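Local coordinates for protein histidine--tRNA ligase (Thermus thermophilus, PDB 1H4V) that catalyses the ATP-dependent attachment of L-histidine to tRNA(His), releasing AMP and diphosphate, as a homodimeric class II aminoacyl-tRNA synthetase, at residues H20-A25 / F321-E326; I138-A143 / V265-E270; V341-Y346 / L407-V412. All coordinates share one frame; numbering follows the deposited sequence.

Interaction 1: residues H20-A25 / F321-E326; sequences HQRIVA and FGLPEE. With SO4 (sulfate ion), chain B.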
# COMPACT_ATOMS: atom_id res chain seq x y z
N HIS A 20 0.83 -8.02 8.50
CA HIS A 20 0.06 -7.65 7.32
C HIS A 20 0.90 -7.77 6.05
O HIS A 20 0.42 -8.22 5.01
CB HIS A 20 -0.46 -6.21 7.42
CG HIS A 20 -1.72 -6.07 8.23
ND1 HIS A 20 -2.70 -5.15 7.91
CD2 HIS A 20 -2.15 -6.73 9.33
CE1 HIS A 20 -3.69 -5.26 8.77
NE2 HIS A 20 -3.39 -6.21 9.65
N GLN A 21 2.15 -7.33 6.14
CA GLN A 21 3.04 -7.38 4.98
C GLN A 21 3.37 -8.81 4.59
O GLN A 21 3.55 -9.10 3.41
CB GLN A 21 4.32 -6.59 5.26
CG GLN A 21 4.03 -5.12 5.60
CD GLN A 21 5.26 -4.32 5.93
OE1 GLN A 21 6.11 -4.75 6.70
NE2 GLN A 21 5.35 -3.11 5.37
N ARG A 22 3.44 -9.71 5.57
CA ARG A 22 3.74 -11.10 5.28
C ARG A 22 2.56 -11.72 4.55
O ARG A 22 2.72 -12.42 3.54
CB ARG A 22 3.99 -11.89 6.58
CG ARG A 22 5.39 -11.77 7.11
CD ARG A 22 5.77 -13.05 7.83
NE ARG A 22 7.09 -12.99 8.44
CZ ARG A 22 7.69 -14.03 9.01
NH1 ARG A 22 7.07 -15.20 9.04
NH2 ARG A 22 8.88 -13.89 9.57
N ILE A 23 1.37 -11.44 5.07
CA ILE A 23 0.15 -11.95 4.49
C ILE A 23 0.01 -11.53 3.04
O ILE A 23 -0.26 -12.37 2.17
CB ILE A 23 -1.07 -11.48 5.31
CG1 ILE A 23 -0.97 -12.05 6.73
CG2 ILE A 23 -2.36 -11.93 4.66
CD1 ILE A 23 -2.02 -11.55 7.69
N VAL A 24 0.21 -10.24 2.78
CA VAL A 24 0.11 -9.75 1.41
C VAL A 24 1.24 -10.31 0.54
O VAL A 24 1.00 -10.68 -0.61
CB VAL A 24 0.11 -8.18 1.37
CG1 VAL A 24 0.31 -7.68 -0.04
CG2 VAL A 24 -1.24 -7.65 1.90
N ALA A 25 2.46 -10.39 1.08
CA ALA A 25 3.60 -10.92 0.33
C ALA A 25 3.32 -12.37 -0.07
O ALA A 25 3.71 -12.82 -1.15
CB ALA A 25 4.89 -10.85 1.14
N PHE A 321 0.72 -18.43 15.99
CA PHE A 321 1.79 -17.89 15.15
C PHE A 321 2.35 -16.57 15.68
O PHE A 321 1.66 -15.55 15.73
CB PHE A 321 1.30 -17.68 13.71
CG PHE A 321 1.38 -18.91 12.86
CD1 PHE A 321 0.61 -20.03 13.15
CD2 PHE A 321 2.25 -18.96 11.77
CE1 PHE A 321 0.69 -21.18 12.36
CE2 PHE A 321 2.34 -20.10 10.98
CZ PHE A 321 1.56 -21.22 11.28
N GLY A 322 3.61 -16.61 16.10
CA GLY A 322 4.27 -15.42 16.61
C GLY A 322 5.24 -14.96 15.55
O GLY A 322 5.58 -15.71 14.63
N LEU A 323 5.71 -13.73 15.66
CA LEU A 323 6.64 -13.18 14.68
C LEU A 323 7.97 -12.93 15.38
O LEU A 323 8.00 -12.46 16.52
CB LEU A 323 6.07 -11.87 14.13
CG LEU A 323 6.25 -11.46 12.67
CD1 LEU A 323 5.86 -12.59 11.74
CD2 LEU A 323 5.39 -10.24 12.39
N PRO A 324 9.09 -13.26 14.72
CA PRO A 324 10.39 -13.03 15.36
C PRO A 324 10.58 -11.54 15.69
O PRO A 324 9.76 -10.70 15.32
CB PRO A 324 11.38 -13.52 14.31
CG PRO A 324 10.66 -13.27 13.02
CD PRO A 324 9.26 -13.73 13.34
N GLU A 325 11.66 -11.22 16.38
CA GLU A 325 11.93 -9.84 16.75
C GLU A 325 12.50 -9.05 15.57
O GLU A 325 13.15 -9.61 14.69
CB GLU A 325 12.90 -9.77 17.93
CG GLU A 325 12.39 -10.43 19.21
CD GLU A 325 11.02 -9.93 19.62
OE1 GLU A 325 10.81 -8.70 19.62
OE2 GLU A 325 10.14 -10.77 19.94
N GLU A 326 12.23 -7.75 15.58
CA GLU A 326 12.71 -6.84 14.54
C GLU A 326 14.23 -6.93 14.51
O GLU A 326 14.87 -6.91 15.56
CB GLU A 326 12.28 -5.40 14.87
CG GLU A 326 12.56 -4.36 13.79
CD GLU A 326 11.55 -4.40 12.65
OE1 GLU A 326 11.60 -5.35 11.83
OE2 GLU A 326 10.69 -3.49 12.59
S SO4 B . 9.62 -9.91 8.57
O1 SO4 B . 9.99 -10.74 9.73
O2 SO4 B . 8.68 -10.64 7.70
O3 SO4 B . 10.82 -9.55 7.78
O4 SO4 B . 8.99 -8.66 9.05
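Arg22, one guanidinium face of which is covered by Leu323, donates its NE to O2 of a sulfate ion at 2.9 Å with an N-H...O angle of 158°, the shorter of its two bonds to the anion. The second, from Arg22 NH2 to sulfate O1, is weak: the angle is a straight 168°, but the separation is 3.3 Å. The sulfur lies at the guanidinium edge and in its plane, so the anion is met by two neighbouring N-H groups on one side of the arginine. Arg18, one turn earlier on the same helix, also gives its NE to the sulfate, so two arginines hold the same anion. The ion probably comes from the crystallisation liquor, and its presence does not identify a physiological ligand.

Between the segments themselves the contact is apolar packing on a charged group. Leu323 CD1 sits over the centre of one guanidinium face, 3.5 Å from Arg22 NE and 3.6 Å from Arg22 CZ, while the two side chains run past each other in opposite directions. Pro324 CD approaches Arg22 NH2 obliquely at 3.8 Å. The arginine chain leaves the helix with CG beside the backbone N and bends at chi2 (-149°), which carries its flat end alongside the leucine. With the nearest CA atoms, those of Arg22 and Leu323, 10.1 Å apart, side chains alone bridge the gap, and just 114 Å² is buried.

This surface contact joins helix 14-33 of the catalytic region to the connecting chain between helix 309-318 and strand 331-335. Leu323 also packs on Arg18 and Met19, and Pro324 O accepts a bond from Arg18. On the helix's inner side, His20 and Ile23 pack against helix 309-318, whereas Gln21 reaches Glu38 of the second subunit.

Interaction 2: residues I138-A143 / V265-E270; sequences ILDAEA and VRTAFE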
# COMPACT_ATOMS: atom_id res chain seq x y z
N ILE A 138 -12.93 -24.66 -14.87
CA ILE A 138 -11.58 -24.82 -14.38
C ILE A 138 -11.21 -23.56 -13.58
O ILE A 138 -10.54 -23.65 -12.56
CB ILE A 138 -10.57 -25.02 -15.56
CG1 ILE A 138 -10.63 -26.47 -16.04
CG2 ILE A 138 -9.16 -24.65 -15.13
CD1 ILE A 138 -9.86 -26.75 -17.33
N LEU A 139 -11.68 -22.40 -14.02
CA LEU A 139 -11.36 -21.16 -13.33
C LEU A 139 -11.98 -21.08 -11.93
O LEU A 139 -11.39 -20.46 -11.04
CB LEU A 139 -11.80 -19.97 -14.17
CG LEU A 139 -11.10 -19.99 -15.52
CD1 LEU A 139 -11.69 -18.96 -16.43
CD2 LEU A 139 -9.60 -19.77 -15.32
N ASP A 140 -13.14 -21.69 -11.75
CA ASP A 140 -13.81 -21.68 -10.45
C ASP A 140 -13.00 -22.54 -9.48
O ASP A 140 -12.75 -22.14 -8.34
CB ASP A 140 -15.23 -22.24 -10.56
CG ASP A 140 -16.04 -21.52 -11.62
OD1 ASP A 140 -17.21 -21.19 -11.35
OD2 ASP A 140 -15.52 -21.30 -12.73
N ALA A 141 -12.59 -23.72 -9.93
CA ALA A 141 -11.81 -24.60 -9.08
C ALA A 141 -10.47 -23.93 -8.75
O ALA A 141 -9.96 -24.08 -7.64
CB ALA A 141 -11.57 -25.94 -9.80
N GLU A 142 -9.92 -23.19 -9.70
CA GLU A 142 -8.65 -22.51 -9.49
C GLU A 142 -8.79 -21.41 -8.44
O GLU A 142 -7.93 -21.26 -7.58
CB GLU A 142 -8.13 -21.92 -10.81
CG GLU A 142 -6.82 -21.19 -10.70
CD GLU A 142 -6.21 -20.88 -12.06
OE1 GLU A 142 -5.12 -21.40 -12.37
OE2 GLU A 142 -6.83 -20.11 -12.82
N ALA A 143 -9.89 -20.66 -8.51
CA ALA A 143 -10.14 -19.59 -7.55
C ALA A 143 -10.17 -20.17 -6.14
O ALA A 143 -9.57 -19.63 -5.21
CB ALA A 143 -11.47 -18.90 -7.86
N VAL A 265 -23.76 -15.69 -9.94
CA VAL A 265 -24.19 -16.87 -10.67
C VAL A 265 -23.32 -18.09 -10.34
O VAL A 265 -22.15 -17.96 -9.98
CB VAL A 265 -24.17 -16.56 -12.20
CG1 VAL A 265 -23.36 -17.60 -12.95
CG2 VAL A 265 -25.58 -16.46 -12.73
N ARG A 266 -23.91 -19.28 -10.46
CA ARG A 266 -23.22 -20.53 -10.20
C ARG A 266 -22.35 -20.54 -8.95
O ARG A 266 -22.79 -20.13 -7.88
CB ARG A 266 -22.41 -20.93 -11.44
CG ARG A 266 -23.30 -21.08 -12.67
CD ARG A 266 -22.59 -21.58 -13.92
NE ARG A 266 -23.56 -21.64 -15.01
CZ ARG A 266 -23.34 -22.12 -16.23
NH1 ARG A 266 -22.15 -22.60 -16.55
NH2 ARG A 266 -24.32 -22.11 -17.12
N THR A 267 -21.12 -21.02 -9.10
CA THR A 267 -20.16 -21.15 -8.00
C THR A 267 -20.12 -20.09 -6.90
O THR A 267 -20.11 -18.89 -7.16
CB THR A 267 -18.72 -21.29 -8.53
OG1 THR A 267 -18.71 -22.24 -9.60
CG2 THR A 267 -17.80 -21.79 -7.44
N ALA A 268 -20.09 -20.57 -5.67
CA ALA A 268 -19.98 -19.71 -4.50
C ALA A 268 -19.17 -20.57 -3.55
O ALA A 268 -19.33 -21.80 -3.53
CB ALA A 268 -21.33 -19.41 -3.91
N PHE A 269 -18.30 -19.96 -2.75
CA PHE A 269 -17.50 -20.75 -1.84
C PHE A 269 -16.93 -19.90 -0.73
O PHE A 269 -16.85 -18.68 -0.84
CB PHE A 269 -16.36 -21.44 -2.60
CG PHE A 269 -15.37 -20.49 -3.19
CD1 PHE A 269 -14.25 -20.09 -2.46
CD2 PHE A 269 -15.55 -19.99 -4.48
CE1 PHE A 269 -13.32 -19.20 -3.01
CE2 PHE A 269 -14.63 -19.11 -5.03
CZ PHE A 269 -13.50 -18.71 -4.29
N GLU A 270 -16.52 -20.57 0.34
CA GLU A 270 -15.95 -19.91 1.49
C GLU A 270 -14.98 -20.86 2.19
O GLU A 270 -15.08 -22.08 2.05
CB GLU A 270 -17.06 -19.51 2.48
CG GLU A 270 -17.56 -18.10 2.28
CD GLU A 270 -18.76 -17.77 3.17
OE1 GLU A 270 -18.74 -18.15 4.36
OE2 GLU A 270 -19.71 -17.12 2.67
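Asp140 and Thr267 supply the polar half of this buried contact. Thr267 OG1 donates to Asp140 OD1 at 2.5 Å, a short value to be read with some caution at 2.4 Å resolution. The hydroxyl meets OD1 on its anti side, 19° out of the carboxylate plane. Thr267 holds OG1 beside its own backbone N (chi1 -46°), which turns the hydroxyl to the helix and leaves CG2 to brush the aspartate CB at 4.1 Å. Both carboxylate oxygens are engaged, because Asp140 OD2 forms a salt bridge with Arg287; that positive charge would probably help keep the buried group ionised.

The apolar half lies one helical turn further on. Phe269 CZ, the far end of the ring, comes obliquely within 4.1 Å of Ala143 CB and stands equally close to the backbone C of that alanine. The small alanine side chain probably permits this approach to the helix backbone. Thr267 and Phe269, two apart on the strand, thus match Asp140 and Ala143, three apart on the helix.

The pairing packs helix 137-153 onto strand 267-272 of the large, mostly antiparallel catalytic sheet characteristic of class II synthetases. Strand 302-308, separated from it in the sheet by strand 281-287, also contributes, through Val303 against Asp140 and Phe305 against Phe269, and helix 231-246 flanks the contact with His236 on Asp140.

Interaction 3: residues V341-Y346 / L407-V412; sequences VAEAFY and LSREEV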
# COMPACT_ATOMS: atom_id res chain seq x y z
N VAL A 341 29.76 13.17 18.39
CA VAL A 341 28.37 12.97 17.98
C VAL A 341 28.25 13.21 16.48
O VAL A 341 27.69 12.40 15.74
CB VAL A 341 27.43 13.94 18.72
CG1 VAL A 341 26.02 13.82 18.18
CG2 VAL A 341 27.47 13.66 20.21
N ALA A 342 28.79 14.33 16.02
CA ALA A 342 28.76 14.67 14.60
C ALA A 342 29.56 13.65 13.79
O ALA A 342 29.15 13.24 12.71
CB ALA A 342 29.33 16.05 14.38
N GLU A 343 30.72 13.26 14.31
CA GLU A 343 31.57 12.31 13.63
C GLU A 343 30.87 10.95 13.52
O GLU A 343 31.07 10.22 12.55
CB GLU A 343 32.90 12.15 14.37
CG GLU A 343 33.67 13.44 14.58
CD GLU A 343 34.05 14.14 13.28
OE1 GLU A 343 34.42 13.44 12.30
OE2 GLU A 343 34.01 15.39 13.25
N ALA A 344 30.05 10.61 14.51
CA ALA A 344 29.33 9.34 14.47
C ALA A 344 28.32 9.37 13.33
O ALA A 344 28.09 8.37 12.64
CB ALA A 344 28.62 9.10 15.79
N PHE A 345 27.73 10.54 13.13
CA PHE A 345 26.75 10.76 12.08
C PHE A 345 27.44 10.66 10.73
O PHE A 345 26.94 10.00 9.83
CB PHE A 345 26.10 12.13 12.28
CG PHE A 345 25.36 12.65 11.07
CD1 PHE A 345 24.36 11.89 10.45
CD2 PHE A 345 25.62 13.93 10.58
CE1 PHE A 345 23.63 12.40 9.38
CE2 PHE A 345 24.89 14.45 9.50
CZ PHE A 345 23.89 13.69 8.91
N TYR A 346 28.60 11.29 10.59
CA TYR A 346 29.34 11.26 9.32
C TYR A 346 29.75 9.85 8.95
O TYR A 346 29.69 9.48 7.78
CB TYR A 346 30.59 12.13 9.40
CG TYR A 346 30.31 13.57 9.75
CD1 TYR A 346 31.26 14.34 10.42
CD2 TYR A 346 29.10 14.16 9.42
CE1 TYR A 346 31.01 15.66 10.75
CE2 TYR A 346 28.83 15.49 9.75
CZ TYR A 346 29.79 16.23 10.41
OH TYR A 346 29.54 17.55 10.74
N LEU A 407 40.27 0.11 13.87
CA LEU A 407 40.61 0.29 12.47
C LEU A 407 40.37 1.72 11.99
O LEU A 407 39.68 2.49 12.66
CB LEU A 407 39.81 -0.70 11.60
CG LEU A 407 38.28 -0.70 11.69
CD1 LEU A 407 37.72 -1.82 10.83
CD2 LEU A 407 37.84 -0.90 13.13
N SER A 408 40.97 2.07 10.86
CA SER A 408 40.81 3.41 10.29
C SER A 408 39.43 3.52 9.63
O SER A 408 38.82 2.51 9.28
CB SER A 408 41.90 3.68 9.25
OG SER A 408 41.82 2.74 8.19
N ARG A 409 38.94 4.75 9.47
CA ARG A 409 37.63 4.95 8.87
C ARG A 409 37.50 4.42 7.45
O ARG A 409 36.43 3.97 7.06
CB ARG A 409 37.26 6.43 8.89
CG ARG A 409 36.91 6.95 10.26
CD ARG A 409 35.96 8.12 10.15
NE ARG A 409 35.56 8.63 11.46
CZ ARG A 409 34.57 9.50 11.65
NH1 ARG A 409 33.87 9.95 10.61
NH2 ARG A 409 34.29 9.92 12.87
N GLU A 410 38.58 4.46 6.68
CA GLU A 410 38.54 3.97 5.31
C GLU A 410 38.32 2.46 5.25
O GLU A 410 37.80 1.94 4.26
CB GLU A 410 39.83 4.30 4.57
CG GLU A 410 40.19 5.78 4.49
CD GLU A 410 40.56 6.37 5.84
OE1 GLU A 410 41.38 5.75 6.56
OE2 GLU A 410 40.05 7.46 6.18
N GLU A 411 38.71 1.76 6.31
CA GLU A 411 38.60 0.30 6.36
C GLU A 411 37.31 -0.24 6.96
O GLU A 411 37.02 -1.43 6.83
CB GLU A 411 39.77 -0.29 7.16
CG GLU A 411 41.15 0.09 6.67
CD GLU A 411 42.26 -0.39 7.59
OE1 GLU A 411 42.23 -0.06 8.80
OE2 GLU A 411 43.17 -1.10 7.10
N VAL A 412 36.54 0.62 7.62
CA VAL A 412 35.31 0.17 8.25
C VAL A 412 34.28 -0.47 7.31
O VAL A 412 33.76 -1.55 7.59
CB VAL A 412 34.64 1.31 9.03
CG1 VAL A 412 33.31 0.87 9.59
CG2 VAL A 412 35.56 1.74 10.16
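Segment 341-346, on helix 338-351, and segment 407-412 keep their backbones well apart, the nearest CA atoms being those of Tyr346 and Arg409 at 10.4 Å, and a single long side chain crosses between them. Arg409 is extended from CG to NE and presents the edge of its guanidinium to the helix, with the CB atoms of Glu343 and Tyr346 near its plane. Tyr346 CB lies 4.1 Å from Arg409 NH1; the 3.0 Å between Glu343 CB and Arg409 NH2 is doubtfully short.

Two interactions tie the arginine to Glu343. Arg409 NH2 donates a weak bond to the backbone Glu343 O, 3.2 Å long and bent to 127°. The carboxylate adds a salt bridge, Glu343 OE1 to Arg409 NH2 at 3.6 Å, but OE1 stands well out of the guanidinium plane and the two planes are 52° apart, so charge attraction acts without an N-H aimed at the oxygen. Glu343 folds back at chi2 (-61°), bringing OE1 near the arginine. Its stronger partner is Arg246 of the second subunit, which makes the glutamate a shared charge. With a leucine in place of Arg409, Glu343 O would probably be left without this weak donor and the carboxylate with one fewer positive partner on this side.

Within the anticodon-binding domain the contact joins helix 338-351 to the turn between edge strand 404-408 and helix 412-419. Along its path Arg409 packs on Leu384 and Val394 of the intervening strands, Leu389 of helix 386-391 and Leu347 of helix 338-351.

Overall arrangement
Interaction 2 is nested in the chain loop closed by interaction 1, and interaction 3 follows in series. Interaction 2 lies in the catalytic region, interaction 3 in the anticodon-binding domain, with centres 60 Å apart on opposite sides of the chain's centre. Interaction 1 fastens part of the connecting chain to the catalytic region, about 29 Å from interaction 2 and 34 Å from interaction 3, centre to centre. None touches another within one chain. Across the dimer, Ile138 of one subunit packs on Val341 of the other, and Ala141 and Glu142 on Phe345, so interactions 2 and 3 adjoin. The sulfate, probably from the crystallisation liquor, indicates that Arg18 and Arg22 can hold an anion; no substrate is bound.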